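Local coordinates for iminosuccinate reductase (Paracoccus denitrificans, PDB 6RQA), which catalyses the NADH-dependent reduction of iminosuccinate to L-aspartate in the beta-hydroxyaspartate cycle, through which the bacterium assimilates glyoxylate, at residues 22-27 / 119-124; 41-46 / 319-324; 72-77 / 85-90; 104-109 / 123-128; 265-270 / 311-316. One frame throughout, in Å; residues are numbered along the deposited sequence.

How the interactions relate
Interactions 1, 3 and 4 lie on one mixed beta-sheet, which also meets the second subunit. Interactions 1 and 4 share Gly123 and Gly124. Interactions 3 and 4 are on adjacent strands, joined by backbone bonds such as Thr107 N to Ala89 O (2.8 Å). Interaction 2 packs helix 316-333 against helix 36-51. From the same helix, Asp319 OD1 reaches Lys88 NZ of interaction 3 at 3.0 Å. Lys88 is the probable proton donor/acceptor. Interaction 5 belongs to the nucleotide-binding part and holds the nicotinamide amide of NAD; its centre is about 15 Å from that of interaction 3. Interactions 1 and 5 lie farthest apart, their centres about 26 Å from each other.

Interaction 1 of 5, residues 22-27 / 119-124; sequences MLVVAE and SAAVGG
The carboxylate of Glu27 lies against the Gly123-Gly124 peptide, with OE1 3.2 Å from Gly123 C. A water donates to both Glu27 OE1 and Gly123 O. The other oxygen, OE2, accepts from Leu126 N at the start of helix 125-143. Glu27 reaches this place with CG anti to its backbone N (chi1 175°) and a bend at chi2. Before it, strands 22-25 and 119-123 run parallel, 16° apart. Four backbone bonds join them. Leu23 N gives to Ser119 O at 2.8 Å, and Ala121 N to Leu23 O at 2.9 Å. Val25 N then gives to Ala121 O, and Gly123 N to Val25 O. These are inner strands of the mixed sheet, with strand 337-339 beyond 22-25 and strand 104-111 beyond 119-123. Ser119 and Ala120 both face Leu110, a classic beta bulge. Leu23, Val25, Ala120 and Val122 point to the sheet face covered by helix 316-333. There Val25 CB meets Val122 CG1 at 4.0 Å. Val24 and Ala121 point to the other face. The extended Met22 chain brings CE to 3.5 Å from Ala121 CB. Val24 also packs on Val339 of the second subunit.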
# COMPACT_ATOMS: atom_id res chain seq x y z
N MET A 22 15.81 -12.57 -0.11
CA MET A 22 14.93 -11.79 -0.97
C MET A 22 15.64 -11.52 -2.28
O MET A 22 16.84 -11.24 -2.31
CB MET A 22 14.55 -10.48 -0.28
CG MET A 22 13.83 -9.48 -1.16
SD MET A 22 13.91 -7.84 -0.42
CE MET A 22 12.72 -6.95 -1.41
N LEU A 23 14.89 -11.61 -3.38
CA LEU A 23 15.45 -11.36 -4.70
C LEU A 23 15.20 -9.91 -5.11
O LEU A 23 14.22 -9.29 -4.71
CB LEU A 23 14.85 -12.31 -5.74
CG LEU A 23 15.11 -13.79 -5.49
CD1 LEU A 23 14.43 -14.63 -6.56
CD2 LEU A 23 16.60 -14.08 -5.46
N VAL A 24 16.12 -9.38 -5.92
CA VAL A 24 16.01 -8.03 -6.46
C VAL A 24 16.37 -8.07 -7.94
O VAL A 24 17.42 -8.60 -8.31
CB VAL A 24 16.91 -7.03 -5.72
CG1 VAL A 24 16.83 -5.66 -6.37
CG2 VAL A 24 16.53 -6.93 -4.25
N VAL A 25 15.50 -7.51 -8.78
CA VAL A 25 15.73 -7.41 -10.21
C VAL A 25 15.82 -5.93 -10.56
O VAL A 25 14.82 -5.21 -10.50
CB VAL A 25 14.63 -8.11 -11.03
CG1 VAL A 25 14.98 -8.07 -12.51
CG2 VAL A 25 14.44 -9.54 -10.55
N ALA A 26 17.02 -5.48 -10.93
CA ALA A 26 17.24 -4.08 -11.25
C ALA A 26 16.46 -3.69 -12.51
O ALA A 26 16.13 -4.52 -13.36
CB ALA A 26 18.73 -3.80 -11.45
N GLU A 27 16.18 -2.39 -12.62
CA GLU A 27 15.43 -1.87 -13.76
C GLU A 27 16.17 -2.12 -15.07
O GLU A 27 15.55 -2.39 -16.10
CB GLU A 27 15.15 -0.38 -13.57
CG GLU A 27 14.48 0.29 -14.76
CD GLU A 27 13.00 -0.05 -14.88
OE1 GLU A 27 12.45 -0.66 -13.94
OE2 GLU A 27 12.40 0.29 -15.91
N SER A 119 9.47 -11.70 -1.09
CA SER A 119 10.25 -12.58 -1.95
C SER A 119 11.03 -11.85 -3.03
O SER A 119 12.13 -12.30 -3.38
CB SER A 119 9.33 -13.62 -2.62
OG SER A 119 8.30 -12.99 -3.36
N ALA A 120 10.52 -10.75 -3.57
CA ALA A 120 11.19 -10.09 -4.68
C ALA A 120 10.84 -8.60 -4.71
O ALA A 120 9.78 -8.18 -4.25
CB ALA A 120 10.82 -10.73 -6.02
N ALA A 121 11.78 -7.82 -5.25
CA ALA A 121 11.56 -6.41 -5.56
C ALA A 121 12.06 -6.17 -6.98
O ALA A 121 13.21 -6.47 -7.29
CB ALA A 121 12.28 -5.49 -4.58
N VAL A 122 11.18 -5.65 -7.84
CA VAL A 122 11.47 -5.50 -9.26
C VAL A 122 11.21 -4.06 -9.67
O VAL A 122 10.22 -3.45 -9.23
CB VAL A 122 10.62 -6.47 -10.11
CG1 VAL A 122 11.06 -6.42 -11.56
CG2 VAL A 122 10.71 -7.88 -9.56
N GLY A 123 12.09 -3.51 -10.50
CA GLY A 123 11.82 -2.20 -11.08
C GLY A 123 10.56 -2.23 -11.92
O GLY A 123 10.32 -3.16 -12.69
N GLY A 124 9.74 -1.19 -11.77
CA GLY A 124 8.41 -1.22 -12.36
C GLY A 124 8.16 -0.24 -13.49
O GLY A 124 7.07 -0.23 -14.06
O HOH W 1 10.57 -2.27 -15.06

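Interaction 2 of 5, residues 41-46 / 319-324; sequences EAIEAV and DLAVAQ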
# COMPACT_ATOMS: atom_id res chain seq x y z
N GLU A 41 1.45 -13.13 -22.80
CA GLU A 41 0.97 -14.37 -22.20
C GLU A 41 0.63 -14.18 -20.72
O GLU A 41 -0.31 -14.79 -20.22
CB GLU A 41 2.01 -15.47 -22.37
CG GLU A 41 2.31 -15.83 -23.81
CD GLU A 41 3.33 -16.95 -23.93
OE1 GLU A 41 3.47 -17.51 -25.04
OE2 GLU A 41 3.98 -17.28 -22.92
N ALA A 42 1.40 -13.34 -20.02
CA ALA A 42 1.13 -13.11 -18.61
C ALA A 42 -0.17 -12.34 -18.41
O ALA A 42 -1.01 -12.71 -17.58
CB ALA A 42 2.30 -12.36 -17.96
N ILE A 43 -0.37 -11.28 -19.19
CA ILE A 43 -1.54 -10.43 -19.01
C ILE A 43 -2.80 -11.13 -19.50
O ILE A 43 -3.88 -10.99 -18.91
CB ILE A 43 -1.33 -9.07 -19.71
CG1 ILE A 43 -0.12 -8.36 -19.11
CG2 ILE A 43 -2.57 -8.21 -19.61
CD1 ILE A 43 -0.13 -8.30 -17.59
N GLU A 44 -2.69 -11.89 -20.59
CA GLU A 44 -3.83 -12.66 -21.08
C GLU A 44 -4.32 -13.64 -20.02
O GLU A 44 -5.53 -13.76 -19.78
CB GLU A 44 -3.47 -13.39 -22.37
CG GLU A 44 -4.47 -14.45 -22.79
CD GLU A 44 -4.10 -15.11 -24.10
OE1 GLU A 44 -4.74 -14.81 -25.13
OE2 GLU A 44 -3.16 -15.93 -24.10
N ALA A 45 -3.40 -14.35 -19.37
CA ALA A 45 -3.78 -15.29 -18.32
C ALA A 45 -4.39 -14.57 -17.12
O ALA A 45 -5.28 -15.12 -16.47
CB ALA A 45 -2.57 -16.11 -17.89
N VAL A 46 -3.92 -13.36 -16.82
CA VAL A 46 -4.43 -12.64 -15.66
C VAL A 46 -5.86 -12.16 -15.90
O VAL A 46 -6.69 -12.14 -14.98
CB VAL A 46 -3.49 -11.48 -15.28
CG1 VAL A 46 -4.24 -10.16 -15.17
CG2 VAL A 46 -2.79 -11.79 -13.97
N ASP A 319 0.68 -5.75 -13.13
CA ASP A 319 2.05 -5.54 -12.68
C ASP A 319 2.60 -6.78 -11.99
O ASP A 319 3.76 -7.16 -12.20
CB ASP A 319 2.12 -4.34 -11.74
CG ASP A 319 1.57 -3.08 -12.36
OD1 ASP A 319 2.08 -2.67 -13.43
OD2 ASP A 319 0.62 -2.49 -11.79
N LEU A 320 1.79 -7.43 -11.16
CA LEU A 320 2.24 -8.63 -10.45
C LEU A 320 2.57 -9.75 -11.42
O LEU A 320 3.59 -10.44 -11.27
CB LEU A 320 1.19 -9.08 -9.44
CG LEU A 320 0.87 -8.12 -8.29
CD1 LEU A 320 -0.17 -8.73 -7.37
CD2 LEU A 320 2.13 -7.77 -7.51
N ALA A 321 1.72 -9.96 -12.43
CA ALA A 321 1.93 -11.06 -13.36
C ALA A 321 3.20 -10.85 -14.18
O ALA A 321 3.96 -11.80 -14.41
CB ALA A 321 0.72 -11.22 -14.28
N VAL A 322 3.43 -9.62 -14.64
CA VAL A 322 4.60 -9.37 -15.49
C VAL A 322 5.87 -9.33 -14.65
O VAL A 322 6.96 -9.61 -15.17
CB VAL A 322 4.40 -8.08 -16.30
CG1 VAL A 322 4.57 -6.85 -15.42
CG2 VAL A 322 5.34 -8.04 -17.49
N ALA A 323 5.77 -9.01 -13.36
CA ALA A 323 6.95 -8.99 -12.51
C ALA A 323 7.33 -10.39 -12.05
O ALA A 323 8.52 -10.70 -11.94
CB ALA A 323 6.72 -8.08 -11.30
N GLN A 324 6.34 -11.24 -11.78
CA GLN A 324 6.64 -12.62 -11.41
C GLN A 324 7.36 -13.35 -12.53
O GLN A 324 8.31 -14.10 -12.29
CB GLN A 324 5.35 -13.35 -11.04
CG GLN A 324 5.51 -14.86 -10.84
CD GLN A 324 6.49 -15.20 -9.72
OE1 GLN A 324 6.78 -14.38 -8.85
NE2 GLN A 324 6.99 -16.43 -9.74
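Ile43 has chi1 -61° and chi2 -49°, which swing CD1 round to the side of Ala321. Val46 meets the same methyl with its CG2 branch. The motif is a helix pair. Helix 36-51 comes from early in the chain and helix 316-333 from near its end, so the contact joins an early and a late part of the chain. The short segments run at 139° to each other, and their axes approach to 8.7 Å. Small residues allow this spacing. Ala42 and Ala321 point toward each other, and their CA atoms are 5.7 Å apart. Ala42 CB lies 4.0 Å from Ala321 O, alongside the backbone of the other helix. The contact is apolar throughout. Ile43 also rests on Arg131 and Ala134 of helix 125-143, so three helices meet here. Val322 turns to Leu127 of that helix. Leu320 packs on Val108 and Leu110 of the mixed sheet, which places helix 316-333 between the sheet and helix 36-51. Asp319 points away from helix 36-51, and its OD1 forms a salt bridge with Arg131. Arg131 binds NAD, and the Ile43 side chain is about 9 Å from the cofactor. At the centre of the helix pair, the CB of Ala321 sits 4.2 Å from Ala42 CB and 3.6 Å from Val46 CG2.

Interaction 3 of 5, residues 72-77 / 85-90; sequences YGFKGG and LGLKAG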
# COMPACT_ATOMS: atom_id res chain seq x y z
N TYR A 72 1.06 9.41 -5.18
CA TYR A 72 1.68 8.21 -4.65
C TYR A 72 0.62 7.28 -4.08
O TYR A 72 -0.37 7.73 -3.50
CB TYR A 72 2.72 8.56 -3.57
CG TYR A 72 3.43 7.36 -2.98
CD1 TYR A 72 4.42 6.70 -3.68
CD2 TYR A 72 3.11 6.90 -1.71
CE1 TYR A 72 5.07 5.61 -3.15
CE2 TYR A 72 3.75 5.81 -1.16
CZ TYR A 72 4.74 5.17 -1.88
OH TYR A 72 5.38 4.08 -1.34
N GLY A 73 0.82 5.98 -4.26
CA GLY A 73 -0.14 5.01 -3.77
C GLY A 73 0.30 3.59 -4.06
O GLY A 73 1.43 3.35 -4.50
N PHE A 74 -0.61 2.65 -3.81
CA PHE A 74 -0.33 1.23 -3.97
C PHE A 74 -1.45 0.56 -4.75
O PHE A 74 -2.62 0.95 -4.66
CB PHE A 74 -0.19 0.53 -2.61
CG PHE A 74 0.33 1.42 -1.51
CD1 PHE A 74 1.64 1.86 -1.53
CD2 PHE A 74 -0.48 1.79 -0.46
CE1 PHE A 74 2.13 2.67 -0.53
CE2 PHE A 74 -0.00 2.60 0.56
CZ PHE A 74 1.31 3.04 0.52
N LYS A 75 -1.07 -0.46 -5.53
CA LYS A 75 -2.02 -1.31 -6.25
C LYS A 75 -1.68 -2.76 -5.91
O LYS A 75 -0.82 -3.37 -6.55
CB LYS A 75 -1.97 -1.05 -7.75
CG LYS A 75 -2.63 0.25 -8.18
CD LYS A 75 -2.62 0.42 -9.69
CE LYS A 75 -3.34 1.69 -10.11
NZ LYS A 75 -3.30 1.89 -11.59
N GLY A 76 -2.34 -3.30 -4.88
CA GLY A 76 -2.11 -4.67 -4.48
C GLY A 76 -3.07 -5.63 -5.15
O GLY A 76 -4.05 -5.24 -5.79
N GLY A 77 -2.78 -6.92 -4.98
CA GLY A 77 -3.62 -7.95 -5.57
C GLY A 77 -3.10 -9.32 -5.19
O GLY A 77 -2.00 -9.47 -4.64
N LEU A 85 1.50 -12.79 -5.02
CA LEU A 85 0.97 -11.83 -4.06
C LEU A 85 1.93 -10.66 -3.94
O LEU A 85 3.15 -10.85 -3.92
CB LEU A 85 0.75 -12.48 -2.69
CG LEU A 85 0.28 -11.58 -1.54
CD1 LEU A 85 -1.14 -11.09 -1.79
CD2 LEU A 85 0.38 -12.31 -0.21
N GLY A 86 1.37 -9.46 -3.86
CA GLY A 86 2.21 -8.29 -3.67
C GLY A 86 1.49 -7.03 -4.10
O GLY A 86 0.26 -6.95 -4.06
N LEU A 87 2.28 -6.05 -4.53
CA LEU A 87 1.76 -4.75 -4.91
C LEU A 87 2.81 -4.01 -5.73
O LEU A 87 3.99 -4.36 -5.72
CB LEU A 87 1.39 -3.91 -3.68
CG LEU A 87 2.57 -3.30 -2.92
CD1 LEU A 87 2.14 -2.08 -2.14
CD2 LEU A 87 3.22 -4.32 -1.99
N LYS A 88 2.35 -2.98 -6.43
CA LYS A 88 3.23 -2.00 -7.05
C LYS A 88 3.05 -0.68 -6.31
O LYS A 88 1.92 -0.21 -6.13
CB LYS A 88 2.94 -1.82 -8.54
CG LYS A 88 3.97 -0.95 -9.25
CD LYS A 88 3.70 -0.83 -10.74
CE LYS A 88 2.51 0.07 -11.02
NZ LYS A 88 2.25 0.21 -12.48
N ALA A 89 4.16 -0.09 -5.87
CA ALA A 89 4.15 1.17 -5.15
C ALA A 89 4.86 2.24 -5.97
O ALA A 89 5.80 1.94 -6.71
CB ALA A 89 4.80 1.03 -3.77
N GLY A 90 4.41 3.48 -5.81
CA GLY A 90 4.98 4.59 -6.55
C GLY A 90 3.92 5.48 -7.15
O GLY A 90 2.80 5.55 -6.62
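Lys75 and Lys88 form a hydrogen-bonded antiparallel pair. Lys75 N gives to Lys88 O at 3.1 Å, and Lys88 N returns a bond to Lys75 O at 3.2 Å. Gly73 and Gly90 pair in the same way on one side. Gly77 and Gly86 do so on the other, though Gly86 N to Gly77 O is weak. Both lysine side chains leave from one face of the sheet. Their NZ atoms end 5.9 Å apart and have separate partners: Lys88 NZ bonds Thr128 OG1 and the carboxylate of Asp319, while Lys75 NZ makes a weak bond to Gly314 O. Phe74, Leu87 and Ala89 point to the opposite face. Phe74 and Leu87 lie side by side, with Leu87 CD1 3.5 Å from Phe74 CB. The methyl of Ala89 sits at the edge of the Phe74 ring, 4.0 Å from CD1. Tyr72 has CG anti to the backbone N (chi1 -179°), which carries its ring over to the other strand, where CE1 is 3.5 Å from Gly90 N. On this apolar side Phe74 packs on Leu87 of the second subunit, and Leu87 on Phe74 of that subunit. The two strands form a beta hairpin. One face meets the second subunit; the other presents Lys88, the probable proton donor/acceptor.

Interaction 4 of 5, residues 104-109 / 123-128; sequences HQSTVF and GGNLLT
His104 meets the helix start through its backbone. Its O lies 3.1 Å from Asn125 OD1, but both are acceptors and make no bond. Its ring extends to NAD. Gln105 follows, bent at chi2 (-67°), which brings OE1 back toward Asn125. Asn125 ND2 gives it a weak bond of 3.4 Å, nearly straight at the hydrogen. The two amide planes stand 83° apart. Gln105 NE2 has its own acceptor, Ile102 O. Ser106 makes the main polar link. Its N gives to Asn125 OD1 at 3.2 Å, with the donor tilted 25° from the amide plane. Its OG, 2.8 Å from a water, shares that water with Asn125 OD1. Its O accepts from Gly124 N at 3.2 Å. Asn125 and Gly124 thus hold both backbone polar atoms of Ser106. Thr107 pairs with Gly123 as a non-hydrogen-bonded antiparallel pair. Beyond it, Val108 packs on Leu320 and Ala323 of helix 316-333, and Phe109 stacks on Phe109 of the second subunit. In the first turn of the helix, Gly124 O takes bonds from Thr128 N and Thr128 OG1, which arrive from opposite faces of its plane. The arrangement is a strand-to-helix turn beside the active site, where Thr128 OG1 stands next to the probable catalytic lysine.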
# COMPACT_ATOMS: atom_id res chain seq x y z
N HIS A 104 7.08 9.07 -14.19
CA HIS A 104 6.48 7.86 -13.65
C HIS A 104 7.54 7.03 -12.94
O HIS A 104 8.55 6.65 -13.54
CB HIS A 104 5.83 7.04 -14.77
CG HIS A 104 4.59 7.67 -15.32
ND1 HIS A 104 3.40 7.72 -14.63
CD2 HIS A 104 4.35 8.26 -16.52
CE1 HIS A 104 2.48 8.32 -15.36
NE2 HIS A 104 3.03 8.66 -16.51
N GLN A 105 7.32 6.77 -11.65
CA GLN A 105 8.21 5.94 -10.85
C GLN A 105 7.38 4.90 -10.11
O GLN A 105 6.39 5.26 -9.45
CB GLN A 105 9.01 6.78 -9.85
CG GLN A 105 9.91 7.82 -10.50
CD GLN A 105 11.04 7.21 -11.29
OE1 GLN A 105 11.54 6.13 -10.95
NE2 GLN A 105 11.45 7.88 -12.36
N SER A 106 7.77 3.64 -10.22
CA SER A 106 7.02 2.57 -9.58
C SER A 106 7.95 1.39 -9.32
O SER A 106 9.02 1.27 -9.93
CB SER A 106 5.82 2.12 -10.44
OG SER A 106 6.25 1.59 -11.68
N THR A 107 7.53 0.54 -8.39
CA THR A 107 8.31 -0.63 -7.98
C THR A 107 7.35 -1.72 -7.52
O THR A 107 6.44 -1.45 -6.74
CB THR A 107 9.28 -0.27 -6.86
OG1 THR A 107 10.08 0.85 -7.25
CG2 THR A 107 10.20 -1.45 -6.55
N VAL A 108 7.57 -2.94 -8.01
CA VAL A 108 6.74 -4.08 -7.65
C VAL A 108 7.42 -4.86 -6.54
O VAL A 108 8.61 -5.18 -6.63
CB VAL A 108 6.48 -4.99 -8.87
CG1 VAL A 108 5.58 -6.15 -8.48
CG2 VAL A 108 5.85 -4.19 -10.00
N PHE A 109 6.67 -5.15 -5.48
CA PHE A 109 7.15 -5.97 -4.37
C PHE A 109 6.31 -7.24 -4.32
O PHE A 109 5.09 -7.17 -4.14
CB PHE A 109 7.07 -5.22 -3.04
CG PHE A 109 7.74 -3.88 -3.06
CD1 PHE A 109 9.13 -3.78 -3.06
CD2 PHE A 109 7.00 -2.71 -3.06
CE1 PHE A 109 9.75 -2.55 -3.07
CE2 PHE A 109 7.62 -1.47 -3.07
CZ PHE A 109 9.00 -1.39 -3.07
N GLY A 123 12.09 -3.51 -10.50
CA GLY A 123 11.82 -2.20 -11.08
C GLY A 123 10.56 -2.23 -11.92
O GLY A 123 10.32 -3.16 -12.69
N GLY A 124 9.74 -1.19 -11.77
CA GLY A 124 8.41 -1.22 -12.36
C GLY A 124 8.16 -0.24 -13.49
O GLY A 124 7.07 -0.23 -14.06
N ASN A 125 9.15 0.59 -13.83
CA ASN A 125 8.95 1.58 -14.88
C ASN A 125 8.69 0.90 -16.22
O ASN A 125 7.61 1.05 -16.81
CB ASN A 125 10.16 2.51 -14.97
CG ASN A 125 10.26 3.45 -13.79
OD1 ASN A 125 9.28 3.69 -13.09
ND2 ASN A 125 11.45 4.01 -13.58
N LEU A 126 9.66 0.14 -16.72
CA LEU A 126 9.48 -0.54 -18.00
C LEU A 126 8.37 -1.59 -17.93
O LEU A 126 7.68 -1.82 -18.92
CB LEU A 126 10.79 -1.19 -18.44
CG LEU A 126 10.77 -1.90 -19.80
CD1 LEU A 126 10.26 -0.97 -20.88
CD2 LEU A 126 12.15 -2.42 -20.16
N LEU A 127 8.18 -2.21 -16.76
CA LEU A 127 7.12 -3.21 -16.62
C LEU A 127 5.75 -2.59 -16.84
O LEU A 127 4.88 -3.21 -17.47
CB LEU A 127 7.21 -3.88 -15.25
CG LEU A 127 8.33 -4.89 -15.03
CD1 LEU A 127 8.17 -5.58 -13.68
CD2 LEU A 127 8.36 -5.92 -16.15
N THR A 128 5.53 -1.38 -16.32
CA THR A 128 4.23 -0.74 -16.46
C THR A 128 3.87 -0.52 -17.92
O THR A 128 2.76 -0.84 -18.36
CB THR A 128 4.21 0.59 -15.70
OG1 THR A 128 4.52 0.37 -14.32
CG2 THR A 128 2.84 1.25 -15.81
O HOH W 2 6.03 3.76 -13.51

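Interaction 5 of 5, residues 265-270 / 311-316; sequences VAQSVS and DGTGVG. With NAD (nicotinamide-adenine-dinucleotide), chain C.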
# COMPACT_ATOMS: atom_id res chain seq x y z
N VAL A 265 -14.42 -3.13 -13.55
CA VAL A 265 -15.64 -2.35 -13.77
C VAL A 265 -15.75 -1.22 -12.76
O VAL A 265 -16.27 -0.14 -13.08
CB VAL A 265 -16.88 -3.27 -13.73
CG1 VAL A 265 -18.13 -2.50 -14.13
CG2 VAL A 265 -16.67 -4.48 -14.63
N ALA A 266 -15.26 -1.44 -11.53
CA ALA A 266 -15.32 -0.39 -10.51
C ALA A 266 -14.46 0.80 -10.90
O ALA A 266 -14.87 1.96 -10.70
CB ALA A 266 -14.89 -0.96 -9.16
N GLN A 267 -13.27 0.55 -11.44
CA GLN A 267 -12.40 1.65 -11.85
C GLN A 267 -12.84 2.27 -13.17
O GLN A 267 -12.64 3.47 -13.38
CB GLN A 267 -10.95 1.17 -11.97
CG GLN A 267 -10.39 0.55 -10.69
CD GLN A 267 -8.95 0.12 -10.83
OE1 GLN A 267 -8.24 0.56 -11.74
NE2 GLN A 267 -8.50 -0.75 -9.93
N SER A 268 -13.44 1.48 -14.06
CA SER A 268 -13.85 2.00 -15.36
C SER A 268 -14.91 3.09 -15.22
O SER A 268 -14.87 4.10 -15.93
CB SER A 268 -14.38 0.86 -16.24
OG SER A 268 -14.91 1.36 -17.45
N VAL A 269 -15.86 2.90 -14.30
CA VAL A 269 -16.94 3.87 -14.12
C VAL A 269 -16.53 5.08 -13.29
O VAL A 269 -17.26 6.08 -13.28
CB VAL A 269 -18.17 3.21 -13.46
CG1 VAL A 269 -18.66 2.05 -14.31
CG2 VAL A 269 -17.83 2.75 -12.05
N SER A 270 -15.39 5.02 -12.61
CA SER A 270 -14.94 6.10 -11.74
C SER A 270 -13.76 6.86 -12.30
O SER A 270 -13.81 8.09 -12.42
CB SER A 270 -14.59 5.54 -10.35
OG SER A 270 -13.60 4.53 -10.45
N ASP A 311 -11.81 -0.30 -22.00
CA ASP A 311 -11.45 0.78 -21.09
C ASP A 311 -10.32 0.31 -20.19
O ASP A 311 -10.52 -0.16 -19.07
CB ASP A 311 -12.67 1.23 -20.30
CG ASP A 311 -12.43 2.53 -19.55
OD1 ASP A 311 -11.36 3.14 -19.74
OD2 ASP A 311 -13.31 2.94 -18.77
N GLY A 312 -9.10 0.42 -20.70
CA GLY A 312 -7.92 0.02 -19.95
C GLY A 312 -7.53 1.03 -18.89
O GLY A 312 -6.99 2.09 -19.20
N THR A 313 -7.79 0.70 -17.62
CA THR A 313 -7.46 1.59 -16.51
C THR A 313 -6.19 1.20 -15.78
O THR A 313 -5.56 2.07 -15.17
CB THR A 313 -8.62 1.64 -15.50
OG1 THR A 313 -8.79 0.35 -14.91
CG2 THR A 313 -9.91 2.06 -16.19
N GLY A 314 -5.80 -0.07 -15.84
CA GLY A 314 -4.61 -0.53 -15.14
C GLY A 314 -4.92 -1.11 -13.78
O GLY A 314 -5.45 -0.42 -12.90
N VAL A 315 -4.61 -2.39 -13.59
CA VAL A 315 -4.84 -3.07 -12.32
C VAL A 315 -3.53 -3.67 -11.83
O VAL A 315 -2.64 -3.99 -12.62
CB VAL A 315 -5.93 -4.16 -12.44
CG1 VAL A 315 -7.25 -3.55 -12.87
CG2 VAL A 315 -5.50 -5.25 -13.41
N GLY A 316 -3.42 -3.81 -10.51
CA GLY A 316 -2.18 -4.26 -9.91
C GLY A 316 -1.79 -5.67 -10.31
O GLY A 316 -0.60 -6.00 -10.34
PA NAD C . 3.28 11.19 -22.12
O1A NAD C . 3.04 12.50 -21.41
O2A NAD C . 4.54 10.57 -22.63
O5B NAD C . 2.49 11.59 -23.61
C5B NAD C . 1.33 12.26 -23.28
C4B NAD C . 0.57 12.55 -24.55
O4B NAD C . -0.69 13.08 -24.19
C3B NAD C . 1.35 13.65 -25.25
O3B NAD C . 2.23 12.98 -26.10
C2B NAD C . 0.24 14.39 -26.01
O2B NAD C . -0.02 13.81 -27.25
C1B NAD C . -1.02 14.14 -25.10
N9A NAD C . -1.32 15.31 -24.27
C8A NAD C . -0.54 15.96 -23.30
N7A NAD C . -1.16 17.00 -22.75
C5A NAD C . -2.42 17.03 -23.38
C6A NAD C . -3.54 17.89 -23.24
N6A NAD C . -3.49 18.92 -22.35
N1A NAD C . -4.66 17.69 -24.00
C2A NAD C . -4.63 16.64 -24.87
N3A NAD C . -3.65 15.74 -25.11
C4A NAD C . -2.54 15.98 -24.33
O3 NAD C . 2.30 10.28 -21.24
PN NAD C . 2.55 8.72 -21.34
O1N NAD C . 2.75 8.06 -22.69
O2N NAD C . 3.24 8.48 -20.05
O5D NAD C . 1.00 7.95 -20.90
C5D NAD C . 0.02 8.76 -21.37
C4D NAD C . -1.27 8.38 -20.68
O4D NAD C . -1.27 6.95 -20.46
C3D NAD C . -1.26 9.06 -19.28
O3D NAD C . -2.49 9.69 -19.16
C2D NAD C . -1.14 7.86 -18.32
O2D NAD C . -1.93 7.97 -17.18
C1D NAD C . -1.81 6.77 -19.19
N1N NAD C . -1.36 5.40 -18.71
C2N NAD C . -2.33 4.44 -18.67
C3N NAD C . -2.01 3.16 -18.23
C7N NAD C . -3.13 2.17 -18.23
O7N NAD C . -2.97 1.02 -17.86
N7N NAD C . -4.35 2.63 -18.66
C4N NAD C . -0.70 2.87 -17.84
C5N NAD C . 0.27 3.87 -17.89
C6N NAD C . -0.07 5.16 -18.33
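Asp311 and Ser268 make the polar link of this contact. Ser268 OG donates to Asp311 OD2 at 2.6 Å, meeting it on the anti side, 25° out of the carboxylate plane. A chi1 of 174° sets Ser268 OG opposite the backbone N, on the side facing the acid. Asp311 is gripped further: Cys274 N bonds OD2 and Glu273 N bonds OD1, so the buried carboxylate has three donors and is probably held in one orientation. Gly312 turns to the cofactor, and its O accepts from NAD N7N, the nicotinamide amide nitrogen, at 2.7 Å. Thr313 points back to the helix. Its methyl CG2 packs 4.0 Å from Ser268 CA, and its OG1 lies 3.7 Å from Gln267 CB. Gly314 has a positive phi of 95° and passes close to the amide, its CA 3.5 Å from NAD O7N. Asp263 holds two successive residues of the loop: its OD1 accepts from Thr313 OG1 and its OD2 from Gly314 N. The loop leaves the C-terminal end of parallel strand 307-311 and leads into helix 316-333. That is the usual place for a cofactor-binding loop in a Rossmann-type fold, and here it receives the nicotinamide end of NAD.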